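Local coordinates for beta-L-arabinobiosidase (Bacteroides thetaiotaomicron, PDB 5MQR), which probably hydrolyses beta-L-arabinose-containing glycosidic linkages during the breakdown of plant pectin by this gut bacterium, at residues Phe304-Trp312 against Thr323-Arg331; Ala479-Ile489 against Arg501-Ile509. All coordinates share one frame; numbering follows the deposited sequence.

How the contacts relate
Contacts 1 and 2 each join the two strands of a beta hairpin, but in different parts of the chain. The strand ends of 304-312 and 323-331 belong to a four-stranded antiparallel sheet in the BNR repeat-like region, and 479-489 and 501-509 follow later, in the region related to sialidase carbohydrate-binding modules. The centres of the two contacts are about 36 Å apart and their nearest atoms about 21 Å, so they do not touch. Bound calcium ions lie near both, about 7 Å from the side chains of Trp-312 and Ile-486. The connection between the strands of contact 2 carries Glu-494 and Asn-495, which bind sodium together with Gln-44.

Contact 1: Phe304-Trp312 against Thr323-Arg331; sequences FVNSNAKIW and TVYNPSEFR
Ile-311 lays its CD1 over one face of the Tyr-325 ring, a CH-pi contact 4.2 Å from the centroid. Phe-304 meets the same ring obliquely, its CD2 3.5 Å from Tyr-325 CZ. With CG between the backbone N and the carbonyl carbon (chi1 59°), Tyr-325 lies alongside Ile-311. The guanidinium of Arg-331 rests one face on Ala-309 CB, its nitrogens bonding to Gln-370 and the phosphotyrosine at position 371.

Trp-312 and Val-324 form a hydrogen-bonded antiparallel pair in a sheet consistent with a propeller blade. Asn-306 ND2 donates to Asn-326 O at 3.0 Å, with the acceptor in the amide plane, and Ser-307 OG reaches Glu-329 OE1 from above the carboxylate. Pro-327 CA makes a CA-H...O contact with Val-305 O (3.0 Å).

One water is gripped by Asn-306 ND2, Lys-310 O, and the N and OD1 of Asn-326, whose ND2 bonds to Pro-369 O; another joins Val-305 N to Tyr-325 OH, which also bonds to Ser-337. Replacing Tyr-325 by a leucine would probably leave that second water and Ser-337 without the phenolic partner and open a gap beside Phe-304. Beyond the strand pairing, one amide-to-carbonyl bond, a serine-carboxylate bond and bridging waters mainly hold the loops.

Contact 2: Ala479-Ile489 against Arg501-Ile509; sequences AGQNDKGILQI and RLELTPDGI
Leu-487 and Leu-504 lie side by side and point the same way, with Leu-487 CD2 4.0 Å from Leu-504 CD1. The same methyl of Leu-504 is reached by Ala-479 CB at 4.2 Å. Two residues further along each strand, Ile-489 and Leu-502 sit beside each other on that same face of the sheet. Leu-477, Phe-475 and Tyr-602 pack against these apolar groups from strands 470-479 and 600-610.

Both pairs are antiparallel and hydrogen-bonded, each closed by two backbone bonds; the shortest, 2.7 Å, runs from Ile-489 N to Leu-502 O. Two sheets facing each other across an apolar layer are consistent with the beta-sandwich of carbohydrate-binding modules, and here strands 487-492 and 498-504 form a hairpin in one of them.

Past the strands, Pro-506 lays its ring against the backbone of Gly-485, Pro-506 CD lying 3.2 Å from Gly-485 O. It belongs to a type I turn from Thr-505 to Gly-508, where Thr-505 OG1 donates to Asp-507 OD1 and accepts from Ile-509 N.

The other face of the hairpin is polar. Ile-486 borders it, with CD1 3.8 Å from Glu-503 CD. Gln-488 and Glu-503 run alongside each other, amide and carboxylate planes only 10° apart, and Gln-488 NE2 gives a bent bond (138°) to the anti side of Glu-503 OE2 at 2.8 Å. The other oxygen of that carboxylate, OE1, forms a salt bridge with Arg-511. Gln-488 OE1 lies 3.6 Å above the plane of the Arg-501 guanidinium, toward its rim, and takes its hydrogen bond from Arg-570 instead. A bend at chi3 (-60°) turns the end of Arg-501 over this amide, where its NE pairs with Asp-490.

Contact 1: Phe304-Trp312 against Thr323-Arg331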
loop_
_atom_site.group_PDB
_atom_site.type_symbol
_atom_site.label_atom_id
_atom_site.label_comp_id
_atom_site.label_asym_id
_atom_site.label_seq_id
_atom_site.Cartn_x
_atom_site.Cartn_y
_atom_site.Cartn_z
ATOM N N PHE A 304 9.900 13.320 -18.326
ATOM C CA PHE A 304 10.558 13.898 -17.159
ATOM C C PHE A 304 10.657 15.417 -17.319
ATOM O O PHE A 304 11.039 15.939 -18.376
ATOM C CB PHE A 304 11.968 13.302 -16.922
ATOM C CG PHE A 304 11.972 12.058 -16.102
ATOM C CD1 PHE A 304 11.862 10.805 -16.702
ATOM C CD2 PHE A 304 12.091 12.126 -14.724
ATOM C CE1 PHE A 304 11.840 9.642 -15.937
ATOM C CE2 PHE A 304 12.103 10.968 -13.954
ATOM C CZ PHE A 304 11.966 9.725 -14.566
ATOM N N VAL A 305 10.268 16.114 -16.261
ATOM C CA VAL A 305 10.508 17.539 -16.140
ATOM C C VAL A 305 11.738 17.666 -15.247
ATOM O O VAL A 305 11.719 17.266 -14.091
ATOM C CB VAL A 305 9.265 18.261 -15.560
ATOM C CG1 VAL A 305 9.460 19.775 -15.549
ATOM C CG2 VAL A 305 8.041 17.867 -16.388
ATOM N N ASN A 306 12.807 18.212 -15.817
ATOM C CA ASN A 306 14.092 18.294 -15.176
ATOM C C ASN A 306 14.917 19.236 -16.008
ATOM O O ASN A 306 14.715 19.390 -17.220
ATOM C CB ASN A 306 14.774 16.912 -15.083
ATOM C CG ASN A 306 15.997 16.902 -14.164
ATOM O OD1 ASN A 306 17.075 16.460 -14.562
ATOM N ND2 ASN A 306 15.841 17.409 -12.942
ATOM N N SER A 307 15.861 19.875 -15.344
ATOM C CA SER A 307 16.677 20.876 -15.995
ATOM C C SER A 307 18.128 20.632 -15.589
ATOM O O SER A 307 18.651 19.552 -15.838
ATOM C CB SER A 307 16.127 22.265 -15.634
ATOM O OG SER A 307 16.945 23.292 -16.135
ATOM N N ASN A 308 18.724 21.583 -14.879
ATOM C CA ASN A 308 20.144 21.716 -14.763
ATOM C C ASN A 308 20.719 21.291 -13.420
ATOM O O ASN A 308 21.919 21.355 -13.228
ATOM C CB ASN A 308 20.480 23.197 -14.965
ATOM C CG ASN A 308 21.686 23.372 -15.827
ATOM O OD1 ASN A 308 21.733 22.822 -16.925
ATOM N ND2 ASN A 308 22.688 24.108 -15.340
ATOM N N ALA A 309 19.876 20.883 -12.484
ATOM C CA ALA A 309 20.305 20.708 -11.102
ATOM C C ALA A 309 20.534 19.234 -10.681
ATOM O O ALA A 309 20.461 18.924 -9.481
ATOM C CB ALA A 309 19.297 21.390 -10.190
ATOM N N LYS A 310 20.849 18.376 -11.664
ATOM C CA LYS A 310 21.022 16.903 -11.533
ATOM C C LYS A 310 19.741 16.084 -11.261
ATOM O O LYS A 310 18.787 16.545 -10.628
ATOM C CB LYS A 310 22.029 16.496 -10.451
ATOM C CG LYS A 310 23.434 17.026 -10.577
ATOM C CD LYS A 310 24.304 16.449 -9.461
ATOM C CE LYS A 310 25.745 16.950 -9.566
ATOM N NZ LYS A 310 26.650 16.385 -8.526
ATOM N N ILE A 311 19.778 14.840 -11.722
ATOM C CA ILE A 311 18.783 13.835 -11.384
ATOM C C ILE A 311 19.549 12.595 -10.890
ATOM O O ILE A 311 20.592 12.217 -11.446
ATOM C CB ILE A 311 17.866 13.532 -12.583
ATOM C CG1 ILE A 311 16.944 12.333 -12.279
ATOM C CG2 ILE A 311 18.671 13.274 -13.849
ATOM C CD1 ILE A 311 15.716 12.242 -13.186
ATOM N N TRP A 312 19.062 12.012 -9.808
ATOM C CA TRP A 312 19.653 10.838 -9.226
ATOM C C TRP A 312 18.686 9.691 -9.363
ATOM O O TRP A 312 17.538 9.806 -8.957
ATOM C CB TRP A 312 19.883 11.060 -7.745
ATOM C CG TRP A 312 20.295 9.820 -7.038
ATOM C CD1 TRP A 312 19.537 9.069 -6.200
ATOM C CD2 TRP A 312 21.549 9.159 -7.154
ATOM N NE1 TRP A 312 20.246 8.001 -5.755
ATOM C CE2 TRP A 312 21.491 8.023 -6.326
ATOM C CE3 TRP A 312 22.730 9.426 -7.863
ATOM C CZ2 TRP A 312 22.581 7.135 -6.184
ATOM C CZ3 TRP A 312 23.806 8.558 -7.720
ATOM C CH2 TRP A 312 23.728 7.429 -6.873
ATOM N N THR A 323 13.815 7.781 -8.770
ATOM C CA THR A 323 14.575 8.954 -9.197
ATOM C C THR A 323 14.254 10.093 -8.251
ATOM O O THR A 323 13.121 10.199 -7.792
ATOM C CB THR A 323 14.260 9.359 -10.641
ATOM O OG1 THR A 323 12.859 9.179 -10.888
ATOM C CG2 THR A 323 15.032 8.521 -11.582
ATOM N N VAL A 324 15.262 10.906 -7.936
ATOM C CA VAL A 324 15.115 12.094 -7.093
ATOM C C VAL A 324 15.706 13.262 -7.859
ATOM O O VAL A 324 16.798 13.165 -8.406
ATOM C CB VAL A 324 15.803 11.900 -5.726
ATOM C CG1 VAL A 324 15.666 13.137 -4.851
ATOM C CG2 VAL A 324 15.174 10.695 -5.021
ATOM N N TYR A 325 14.942 14.342 -7.951
ATOM C CA TYR A 325 15.249 15.437 -8.859
ATOM C C TYR A 325 14.354 16.629 -8.614
ATOM O O TYR A 325 13.330 16.509 -7.961
ATOM C CB TYR A 325 15.104 15.006 -10.323
ATOM C CG TYR A 325 13.731 14.500 -10.768
ATOM C CD1 TYR A 325 13.237 13.265 -10.341
ATOM C CD2 TYR A 325 12.948 15.229 -11.649
ATOM C CE1 TYR A 325 11.996 12.781 -10.774
ATOM C CE2 TYR A 325 11.706 14.755 -12.079
ATOM C CZ TYR A 325 11.239 13.528 -11.640
ATOM O OH TYR A 325 10.023 13.077 -12.037
ATOM N N ASN A 326 14.753 17.769 -9.173
ATOM C CA ASN A 326 13.891 18.953 -9.280
ATOM C C ASN A 326 13.015 18.747 -10.525
ATOM O O ASN A 326 13.547 18.753 -11.619
ATOM C CB ASN A 326 14.711 20.248 -9.410
ATOM C CG ASN A 326 15.678 20.457 -8.237
ATOM O OD1 ASN A 326 16.912 20.256 -8.368
ATOM N ND2 ASN A 326 15.129 20.860 -7.085
ATOM N N PRO A 327 11.684 18.574 -10.349
ATOM C CA PRO A 327 10.743 18.331 -11.438
ATOM C C PRO A 327 10.325 19.655 -12.098
ATOM O O PRO A 327 9.136 19.968 -12.222
ATOM C CB PRO A 327 9.579 17.648 -10.714
ATOM C CG PRO A 327 9.533 18.379 -9.414
ATOM C CD PRO A 327 10.963 18.660 -9.056
ATOM N N SER A 328 11.313 20.440 -12.510
ATOM C CA SER A 328 11.091 21.845 -12.741
ATOM C C SER A 328 12.273 22.490 -13.415
ATOM O O SER A 328 13.391 21.956 -13.375
ATOM C CB SER A 328 10.826 22.536 -11.393
ATOM O OG SER A 328 10.544 23.916 -11.580
ATOM N N GLU A 329 12.012 23.639 -14.037
ATOM C CA GLU A 329 13.080 24.508 -14.570
ATOM C C GLU A 329 13.694 25.409 -13.465
ATOM O O GLU A 329 14.726 26.036 -13.672
ATOM C CB GLU A 329 12.575 25.342 -15.749
ATOM C CG GLU A 329 12.262 24.497 -16.987
ATOM C CD GLU A 329 13.506 23.848 -17.606
ATOM O OE1 GLU A 329 14.557 24.529 -17.674
ATOM O OE2 GLU A 329 13.453 22.652 -17.999
ATOM N N PHE A 330 13.050 25.437 -12.303
ATOM C CA PHE A 330 13.568 26.085 -11.102
ATOM C C PHE A 330 14.082 24.975 -10.204
ATOM O O PHE A 330 13.661 23.815 -10.342
ATOM C CB PHE A 330 12.458 26.863 -10.408
ATOM C CG PHE A 330 11.823 27.910 -11.284
ATOM C CD1 PHE A 330 10.792 27.577 -12.156
ATOM C CD2 PHE A 330 12.259 29.223 -11.239
ATOM C CE1 PHE A 330 10.203 28.530 -12.963
ATOM C CE2 PHE A 330 11.690 30.192 -12.061
ATOM C CZ PHE A 330 10.654 29.842 -12.930
ATOM N N ARG A 331 14.980 25.303 -9.282
ATOM C CA ARG A 331 15.537 24.279 -8.411
ATOM C C ARG A 331 14.687 24.042 -7.179
ATOM O O ARG A 331 15.184 24.036 -6.071
ATOM C CB ARG A 331 17.000 24.591 -8.088
ATOM C CG ARG A 331 17.804 24.765 -9.358
ATOM C CD ARG A 331 19.288 24.859 -9.096
ATOM N NE ARG A 331 20.026 25.055 -10.342
ATOM C CZ ARG A 331 21.302 24.719 -10.556
ATOM N NH1 ARG A 331 22.057 24.176 -9.601
ATOM N NH2 ARG A 331 21.835 24.928 -11.759
HETATM O O HOH W 1 8.761 14.860 -13.922
HETATM O O HOH W 2 17.252 18.547 -10.433
HETATM O O HOH W 3 15.627 21.416 -19.314
#

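Contact 2: Ala479-Ile489 against Arg501-Ile509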
loop_
_atom_site.group_PDB
_atom_site.type_symbol
_atom_site.label_atom_id
_atom_site.label_comp_id
_atom_site.label_asym_id
_atom_site.label_seq_id
_atom_site.Cartn_x
_atom_site.Cartn_y
_atom_site.Cartn_z
ATOM N N ALA A 479 3.558 24.905 25.092
ATOM C CA ALA A 479 4.499 25.893 24.573
ATOM C C ALA A 479 5.473 26.311 25.671
ATOM O O ALA A 479 5.065 26.584 26.797
ATOM C CB ALA A 479 3.731 27.109 24.074
ATOM N N GLY A 480 6.756 26.411 25.348
ATOM C CA GLY A 480 7.758 26.849 26.323
ATOM C C GLY A 480 7.789 28.345 26.635
ATOM O O GLY A 480 8.660 28.798 27.378
ATOM N N GLN A 481 6.867 29.109 26.047
ATOM C CA GLN A 481 6.822 30.563 26.148
ATOM C C GLN A 481 5.496 31.012 25.554
ATOM O O GLN A 481 4.866 30.247 24.822
ATOM C CB GLN A 481 7.988 31.209 25.386
ATOM C CG GLN A 481 7.962 31.017 23.860
ATOM C CD GLN A 481 8.060 29.567 23.440
ATOM O OE1 GLN A 481 9.015 28.881 23.792
ATOM N NE2 GLN A 481 7.081 29.092 22.689
ATOM N N ASN A 482 5.078 32.236 25.861
ATOM C CA ASN A 482 3.913 32.855 25.216
ATOM C C ASN A 482 4.115 34.346 24.814
ATOM O O ASN A 482 3.147 35.067 24.527
ATOM C CB ASN A 482 2.685 32.696 26.135
ATOM C CG ASN A 482 2.712 33.630 27.352
ATOM O OD1 ASN A 482 3.740 34.238 27.680
ATOM N ND2 ASN A 482 1.578 33.727 28.031
ATOM N N ASP A 483 5.362 34.801 24.782
ATOM C CA ASP A 483 5.657 36.198 24.461
ATOM C C ASP A 483 6.588 36.332 23.251
ATOM O O ASP A 483 7.049 37.420 22.956
ATOM C CB ASP A 483 6.248 36.893 25.696
ATOM C CG ASP A 483 7.551 36.255 26.174
ATOM O OD1 ASP A 483 7.998 35.230 25.624
ATOM O OD2 ASP A 483 8.128 36.781 27.138
ATOM N N LYS A 484 6.854 35.221 22.562
ATOM C CA LYS A 484 7.722 35.190 21.386
ATOM C C LYS A 484 7.442 33.909 20.576
ATOM O O LYS A 484 6.825 32.964 21.084
ATOM C CB LYS A 484 9.194 35.229 21.793
ATOM C CG LYS A 484 9.650 34.016 22.592
ATOM C CD LYS A 484 11.133 34.067 22.933
ATOM C CE LYS A 484 11.439 34.988 24.115
ATOM N NZ LYS A 484 10.960 34.409 25.397
ATOM N N GLY A 485 7.923 33.882 19.339
ATOM C CA GLY A 485 7.751 32.732 18.469
ATOM C C GLY A 485 6.346 32.611 17.891
ATOM O O GLY A 485 5.415 33.345 18.260
ATOM N N ILE A 486 6.200 31.651 16.995
ATOM C CA ILE A 486 4.908 31.333 16.419
ATOM C C ILE A 486 4.844 29.831 16.147
ATOM O O ILE A 486 5.847 29.227 15.781
ATOM C CB ILE A 486 4.649 32.189 15.152
ATOM C CG1 ILE A 486 3.203 32.015 14.648
ATOM C CG2 ILE A 486 5.619 31.821 14.041
ATOM C CD1 ILE A 486 2.778 33.032 13.585
ATOM N N LEU A 487 3.675 29.228 16.378
ATOM C CA LEU A 487 3.404 27.862 15.914
ATOM C C LEU A 487 2.164 27.878 15.047
ATOM O O LEU A 487 1.102 28.295 15.502
ATOM C CB LEU A 487 3.192 26.908 17.083
ATOM C CG LEU A 487 2.961 25.450 16.685
ATOM C CD1 LEU A 487 4.214 24.808 16.104
ATOM C CD2 LEU A 487 2.481 24.689 17.893
ATOM N N GLN A 488 2.302 27.450 13.792
ATOM C CA GLN A 488 1.133 27.284 12.917
ATOM C C GLN A 488 0.777 25.815 12.792
ATOM O O GLN A 488 1.666 24.996 12.603
ATOM C CB GLN A 488 1.406 27.861 11.548
ATOM C CG GLN A 488 1.680 29.349 11.605
ATOM C CD GLN A 488 1.605 29.985 10.245
ATOM O OE1 GLN A 488 1.948 29.357 9.229
ATOM N NE2 GLN A 488 1.133 31.231 10.205
ATOM N N ILE A 489 -0.518 25.511 12.898
ATOM C CA ILE A 489 -1.047 24.165 12.731
ATOM C C ILE A 489 -2.036 24.172 11.550
ATOM O O ILE A 489 -3.097 24.799 11.622
ATOM C CB ILE A 489 -1.729 23.653 14.026
ATOM C CG1 ILE A 489 -0.753 23.681 15.191
ATOM C CG2 ILE A 489 -2.195 22.209 13.851
ATOM C CD1 ILE A 489 -1.403 23.416 16.525
ATOM N N ARG A 501 -6.259 26.913 9.694
ATOM C CA ARG A 501 -5.002 27.107 10.400
ATOM C C ARG A 501 -5.278 27.543 11.838
ATOM O O ARG A 501 -6.126 28.396 12.062
ATOM C CB ARG A 501 -4.144 28.151 9.695
ATOM C CG ARG A 501 -2.986 28.701 10.523
ATOM C CD ARG A 501 -2.121 29.651 9.713
ATOM N NE ARG A 501 -1.568 28.940 8.559
ATOM C CZ ARG A 501 -1.290 29.464 7.364
ATOM N NH1 ARG A 501 -1.464 30.764 7.117
ATOM N NH2 ARG A 501 -0.819 28.670 6.402
ATOM N N LEU A 502 -4.548 26.948 12.785
ATOM C CA LEU A 502 -4.518 27.395 14.181
ATOM C C LEU A 502 -3.121 27.950 14.436
ATOM O O LEU A 502 -2.164 27.498 13.803
ATOM C CB LEU A 502 -4.838 26.252 15.152
ATOM C CG LEU A 502 -6.004 25.324 14.751
ATOM C CD1 LEU A 502 -6.104 24.126 15.689
ATOM C CD2 LEU A 502 -7.324 26.073 14.640
ATOM N N GLU A 503 -3.018 28.921 15.342
ATOM C CA GLU A 503 -1.766 29.652 15.590
ATOM C C GLU A 503 -1.568 29.906 17.065
ATOM O O GLU A 503 -2.501 30.357 17.705
ATOM C CB GLU A 503 -1.794 31.033 14.910
ATOM C CG GLU A 503 -0.849 31.201 13.746
ATOM C CD GLU A 503 -0.997 32.543 13.022
ATOM O OE1 GLU A 503 -1.392 33.529 13.673
ATOM O OE2 GLU A 503 -0.704 32.606 11.793
ATOM N N LEU A 504 -0.373 29.642 17.585
ATOM C CA LEU A 504 0.030 30.209 18.858
ATOM C C LEU A 504 0.847 31.438 18.505
ATOM O O LEU A 504 1.840 31.319 17.832
ATOM C CB LEU A 504 0.853 29.213 19.670
ATOM C CG LEU A 504 0.121 27.976 20.202
ATOM C CD1 LEU A 504 1.128 27.031 20.818
ATOM C CD2 LEU A 504 -0.961 28.308 21.212
ATOM N N THR A 505 0.404 32.613 18.910
ATOM C CA THR A 505 1.019 33.886 18.502
ATOM C C THR A 505 2.036 34.372 19.533
ATOM O O THR A 505 1.985 33.970 20.713
ATOM C CB THR A 505 -0.033 35.020 18.343
ATOM O OG1 THR A 505 -0.605 35.350 19.619
ATOM C CG2 THR A 505 -1.153 34.601 17.397
ATOM N N PRO A 506 2.948 35.262 19.105
ATOM C CA PRO A 506 3.909 35.836 20.060
ATOM C C PRO A 506 3.328 36.828 21.058
ATOM O O PRO A 506 4.057 37.242 21.934
ATOM C CB PRO A 506 4.957 36.504 19.158
ATOM C CG PRO A 506 4.283 36.725 17.849
ATOM C CD PRO A 506 3.232 35.668 17.707
ATOM N N ASP A 507 2.054 37.211 20.939
ATOM C CA ASP A 507 1.354 37.946 22.027
ATOM C C ASP A 507 0.404 37.088 22.884
ATOM O O ASP A 507 -0.494 37.610 23.535
ATOM C CB ASP A 507 0.666 39.241 21.521
ATOM C CG ASP A 507 -0.233 39.034 20.312
ATOM O OD1 ASP A 507 -0.666 37.897 19.991
ATOM O OD2 ASP A 507 -0.511 40.051 19.651
ATOM N N GLY A 508 0.637 35.778 22.912
ATOM C CA GLY A 508 -0.016 34.902 23.866
ATOM C C GLY A 508 -1.425 34.471 23.497
ATOM O O GLY A 508 -2.196 34.102 24.382
ATOM N N ILE A 509 -1.767 34.500 22.211
ATOM C CA ILE A 509 -3.121 34.174 21.771
ATOM C C ILE A 509 -3.108 32.847 20.980
ATOM O O ILE A 509 -2.218 32.595 20.176
ATOM C CB ILE A 509 -3.738 35.331 20.949
ATOM C CG1 ILE A 509 -3.885 36.589 21.817
ATOM C CG2 ILE A 509 -5.103 34.939 20.396
ATOM C CD1 ILE A 509 -4.190 37.863 21.041
#